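Local coordinates for heat shock protease HtrA (Thermotoga maritima, PDB 1L1J), which probably cleaves proteins as an ATP-independent serine endopeptidase of the heat-shock response, represented here by its trypsin-like protease domain, at residues P5-N8 / V9-C13; S29-P33 / Y34-F38. One frame throughout, in Å; residues are numbered along the deposited sequence.

Contact 1 of 2, residues P5-N8 / V9-C13; sequences PIVN and VVEAC
E11 and V7 stand one turn apart on helix 5-13, side by side and pointing the same way. CB of E11 lies 3.3 Å from N8 O and 3.4 Å from V7 O, just past the two carbonyls of the preceding turn. Beyond CB the chain bends at CG (chi2 75°). With that bend the carboxylate lies back along the helix, and OE1 comes 3.7 Å from CG1 of V7. The carboxylate so lies alongside a methyl group. CG1 of V7 is placed for this by a chi1 of 177°, trans to the backbone N. The backbone beneath is plain alpha-helix. V10 N bonds to I6 O at 3.2 Å and almost straight (177°). V9 N to P5 O, E11 N to V7 O and A12 N to N8 O continue the pattern. The helix has two unlike faces. V7, E11 and A12 are exposed. I6, V9 and V10 face the protein and touch I135 of strand 133-138. V10 also reaches I137, and V147 of strand 146-160, while V9 and C13 touch L188 of strand 186-188. The N-terminal helix therefore lies against the mixed beta-sheet.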
loop_
_atom_site.group_PDB
_atom_site.type_symbol
_atom_site.label_atom_id
_atom_site.label_comp_id
_atom_site.label_asym_id
_atom_site.label_seq_id
_atom_site.Cartn_x
_atom_site.Cartn_y
_atom_site.Cartn_z
ATOM N N PRO A 5 -9.655 -13.841 -14.893
ATOM C CA PRO A 5 -10.096 -12.689 -14.105
ATOM C C PRO A 5 -8.952 -11.928 -13.447
ATOM O O PRO A 5 -8.771 -10.735 -13.694
ATOM C CB PRO A 5 -11.032 -13.312 -13.074
ATOM C CG PRO A 5 -11.595 -14.489 -13.801
ATOM C CD PRO A 5 -10.394 -15.055 -14.516
ATOM N N ILE A 6 -8.181 -12.609 -12.604
ATOM C CA ILE A 6 -7.081 -11.955 -11.911
ATOM C C ILE A 6 -6.266 -11.100 -12.871
ATOM O O ILE A 6 -5.962 -9.947 -12.582
ATOM C CB ILE A 6 -6.152 -12.980 -11.230
ATOM C CG1 ILE A 6 -6.931 -13.756 -10.156
ATOM C CG2 ILE A 6 -4.953 -12.264 -10.625
ATOM C CD1 ILE A 6 -6.190 -14.961 -9.577
ATOM N N VAL A 7 -5.929 -11.668 -14.023
ATOM C CA VAL A 7 -5.143 -10.947 -15.010
ATOM C C VAL A 7 -5.880 -9.680 -15.395
ATOM O O VAL A 7 -5.286 -8.602 -15.541
ATOM C CB VAL A 7 -4.930 -11.796 -16.274
ATOM C CG1 VAL A 7 -4.158 -10.997 -17.325
ATOM C CG2 VAL A 7 -4.191 -13.069 -15.907
ATOM N N ASN A 8 -7.187 -9.822 -15.554
ATOM C CA ASN A 8 -8.019 -8.693 -15.927
ATOM C C ASN A 8 -7.973 -7.598 -14.876
ATOM O O ASN A 8 -7.666 -6.459 -15.203
ATOM C CB ASN A 8 -9.446 -9.170 -16.160
ATOM C CG ASN A 8 -9.570 -9.999 -17.425
ATOM O OD1 ASN A 8 -10.305 -10.998 -17.465
ATOM N ND2 ASN A 8 -8.855 -9.583 -18.474
ATOM N N VAL A 9 -8.253 -7.933 -13.620
ATOM C CA VAL A 9 -8.228 -6.924 -12.564
ATOM C C VAL A 9 -6.945 -6.096 -12.580
ATOM O O VAL A 9 -6.990 -4.861 -12.622
ATOM C CB VAL A 9 -8.391 -7.556 -11.167
ATOM C CG1 VAL A 9 -7.918 -6.585 -10.088
ATOM C CG2 VAL A 9 -9.854 -7.896 -10.934
ATOM N N VAL A 10 -5.808 -6.779 -12.549
ATOM C CA VAL A 10 -4.505 -6.126 -12.553
ATOM C C VAL A 10 -4.400 -5.164 -13.736
ATOM O O VAL A 10 -4.081 -3.982 -13.567
ATOM C CB VAL A 10 -3.372 -7.185 -12.620
ATOM C CG1 VAL A 10 -2.036 -6.528 -12.949
ATOM C CG2 VAL A 10 -3.272 -7.903 -11.287
ATOM N N GLU A 11 -4.672 -5.683 -14.931
ATOM C CA GLU A 11 -4.625 -4.886 -16.149
ATOM C C GLU A 11 -5.448 -3.621 -15.933
ATOM O O GLU A 11 -5.122 -2.556 -16.459
ATOM C CB GLU A 11 -5.226 -5.673 -17.316
ATOM C CG GLU A 11 -4.465 -5.540 -18.609
ATOM C CD GLU A 11 -3.185 -6.355 -18.589
ATOM O OE1 GLU A 11 -3.283 -7.606 -18.640
ATOM O OE2 GLU A 11 -2.086 -5.746 -18.509
ATOM N N ALA A 12 -6.515 -3.750 -15.151
ATOM C CA ALA A 12 -7.403 -2.632 -14.874
ATOM C C ALA A 12 -6.978 -1.729 -13.732
ATOM O O ALA A 12 -7.182 -0.525 -13.804
ATOM C CB ALA A 12 -8.811 -3.140 -14.608
ATOM N N CYS A 13 -6.388 -2.293 -12.684
ATOM C CA CYS A 13 -6.010 -1.485 -11.534
ATOM C C CYS A 13 -4.544 -1.096 -11.422
ATOM O O CYS A 13 -4.191 -0.204 -10.647
ATOM C CB CYS A 13 -6.452 -2.195 -10.264
ATOM S SG CYS A 13 -8.158 -2.786 -10.360
#

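Contact 2 of 2, residues S29-P33 / Y34-F38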
loop_
_atom_site.group_PDB
_atom_site.type_symbol
_atom_site.label_atom_id
_atom_site.label_comp_id
_atom_site.label_asym_id
_atom_site.label_seq_id
_atom_site.Cartn_x
_atom_site.Cartn_y
_atom_site.Cartn_z
ATOM N N SER A 29 12.843 8.913 10.304
ATOM C CA SER A 29 12.231 8.201 11.429
ATOM C C SER A 29 11.593 6.907 10.910
ATOM O O SER A 29 11.722 5.838 11.519
ATOM C CB SER A 29 11.161 9.087 12.089
ATOM O OG SER A 29 10.436 8.380 13.080
ATOM N N PHE A 30 10.905 7.032 9.774
ATOM C CA PHE A 30 10.227 5.923 9.099
ATOM C C PHE A 30 11.249 4.925 8.565
ATOM O O PHE A 30 10.955 4.120 7.675
ATOM C CB PHE A 30 9.369 6.464 7.944
ATOM C CG PHE A 30 9.856 7.784 7.393
ATOM C CD1 PHE A 30 11.172 7.934 6.960
ATOM C CD2 PHE A 30 9.003 8.883 7.334
ATOM C CE1 PHE A 30 11.630 9.162 6.481
ATOM C CE2 PHE A 30 9.454 10.118 6.853
ATOM C CZ PHE A 30 10.770 10.256 6.427
ATOM N N PHE A 31 12.451 4.988 9.122
ATOM C CA PHE A 31 13.531 4.107 8.719
ATOM C C PHE A 31 13.525 2.858 9.599
ATOM O O PHE A 31 14.513 2.584 10.283
ATOM C CB PHE A 31 14.882 4.834 8.860
ATOM C CG PHE A 31 15.953 4.344 7.909
ATOM C CD1 PHE A 31 16.331 5.118 6.809
ATOM C CD2 PHE A 31 16.581 3.111 8.111
ATOM C CE1 PHE A 31 17.321 4.673 5.921
ATOM C CE2 PHE A 31 17.569 2.654 7.232
ATOM C CZ PHE A 31 17.941 3.437 6.134
ATOM N N ASP A 32 12.421 2.110 9.611
ATOM C CA ASP A 32 12.392 0.894 10.418
ATOM C C ASP A 32 13.222 -0.165 9.696
ATOM O O ASP A 32 12.808 -0.697 8.663
ATOM C CB ASP A 32 10.962 0.394 10.639
ATOM C CG ASP A 32 10.913 -0.942 11.389
ATOM O OD1 ASP A 32 11.720 -1.152 12.322
ATOM O OD2 ASP A 32 10.055 -1.784 11.050
ATOM N N PRO A 33 14.411 -0.478 10.249
ATOM C CA PRO A 33 15.410 -1.444 9.768
ATOM C C PRO A 33 14.901 -2.706 9.074
ATOM O O PRO A 33 15.621 -3.303 8.267
ATOM C CB PRO A 33 16.235 -1.757 11.026
ATOM C CG PRO A 33 15.354 -1.307 12.180
ATOM C CD PRO A 33 14.737 -0.060 11.623
ATOM N N TYR A 34 13.674 -3.115 9.374
ATOM C CA TYR A 34 13.134 -4.304 8.736
ATOM C C TYR A 34 12.937 -4.011 7.245
ATOM O O TYR A 34 13.406 -4.762 6.383
ATOM C CB TYR A 34 11.793 -4.706 9.373
ATOM C CG TYR A 34 11.372 -6.129 9.045
ATOM C CD1 TYR A 34 11.909 -7.212 9.747
ATOM C CD2 TYR A 34 10.514 -6.399 7.975
ATOM C CE1 TYR A 34 11.615 -8.528 9.390
ATOM C CE2 TYR A 34 10.216 -7.709 7.605
ATOM C CZ TYR A 34 10.774 -8.770 8.316
ATOM O OH TYR A 34 10.523 -10.071 7.933
ATOM N N PHE A 35 12.266 -2.895 6.964
ATOM C CA PHE A 35 11.937 -2.461 5.604
ATOM C C PHE A 35 13.118 -2.161 4.670
ATOM O O PHE A 35 13.089 -2.515 3.485
ATOM C CB PHE A 35 11.013 -1.239 5.678
ATOM C CG PHE A 35 9.708 -1.506 6.378
ATOM C CD1 PHE A 35 9.683 -2.075 7.649
ATOM C CD2 PHE A 35 8.501 -1.176 5.772
ATOM C CE1 PHE A 35 8.476 -2.317 8.311
ATOM C CE2 PHE A 35 7.287 -1.414 6.424
ATOM C CZ PHE A 35 7.280 -1.986 7.700
ATOM N N GLU A 36 14.143 -1.496 5.190
ATOM C CA GLU A 36 15.310 -1.179 4.381
ATOM C C GLU A 36 16.041 -2.461 4.008
ATOM O O GLU A 36 16.634 -2.556 2.937
ATOM C CB GLU A 36 16.237 -0.229 5.142
ATOM C CG GLU A 36 17.705 -0.297 4.758
ATOM C CD GLU A 36 18.514 -1.175 5.711
ATOM O OE1 GLU A 36 18.436 -0.944 6.943
ATOM O OE2 GLU A 36 19.230 -2.088 5.235
ATOM N N GLN A 37 15.974 -3.457 4.884
ATOM C CA GLN A 37 16.651 -4.711 4.618
ATOM C C GLN A 37 15.924 -5.527 3.561
ATOM O O GLN A 37 16.550 -6.290 2.817
ATOM C CB GLN A 37 16.789 -5.535 5.901
ATOM C CG GLN A 37 18.118 -6.298 5.991
ATOM C CD GLN A 37 18.081 -7.475 6.964
ATOM O OE1 GLN A 37 17.698 -7.331 8.137
ATOM N NE2 GLN A 37 18.482 -8.652 6.478
ATOM N N PHE A 38 14.603 -5.373 3.487
ATOM C CA PHE A 38 13.823 -6.115 2.498
ATOM C C PHE A 38 14.192 -5.659 1.091
ATOM O O PHE A 38 14.510 -6.480 0.225
ATOM C CB PHE A 38 12.323 -5.917 2.714
ATOM C CG PHE A 38 11.467 -6.642 1.709
ATOM C CD1 PHE A 38 11.262 -8.010 1.807
ATOM C CD2 PHE A 38 10.895 -5.960 0.640
ATOM C CE1 PHE A 38 10.499 -8.688 0.858
ATOM C CE2 PHE A 38 10.127 -6.634 -0.320
ATOM C CZ PHE A 38 9.933 -7.996 -0.209
#
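This is a local surface contact where the loop after strand 17-23 turns into helix 33-42, and it pairs D32 with F35 and F31 with E36. F35 N donates to D32 O at 2.8 Å, a bent bond (133°). Q37 N reaches four residues back to P33 O, but only weakly, at 3.4 Å. The side chain of D32 leans over the same turn. Its OD2 comes 3.2 Å from CE1 and 3.4 Å from CD1 of F35. OD2 comes to the ring from an oblique direction; the two planes are 53° apart. F31 puts CE2 and CZ against the aliphatic part of E36, with CE2 3.8 Å from E36 CB. E36 bends at chi2 (-98°), and its OE1 lies 3.7 Å from F31 CE2, at the ring edge and near its plane. F31 is the centre of an inverse gamma turn, closed by a weak bond from D32 N to F30 O. Y34 OH is hydrogen-bonded to Q205 N, outside the junction. F35 meets the ring of H74 edge-to-face and lies near S183, both predicted members of the charge relay. The segment lies in the long insertion between the first two strands of the N-terminal barrel, which corresponds to loop LA of HtrA proteases. Setting F35 against H74 is consistent with a helix lying over the active site.

How the contacts relate
Both are surface contacts made within one continuous piece of chain, and they share no element. Contact 1 lies wholly inside helix 5-13. Contact 2 joins a loop to the start of helix 33-42. Their centres are 30 Å apart, on opposite sides of the chain's centre, and their nearest atoms are about 17 Å apart. The chemistry follows the place. Contact 1 has regular backbone bonding and one buried residue among those that touch, V9, on its aliphatic inner face. Contact 2 has no buried residue, sparser backbone bonding and acids set against aromatic rings. One helix packs on the mixed sheet; the other borders the predicted catalytic residues.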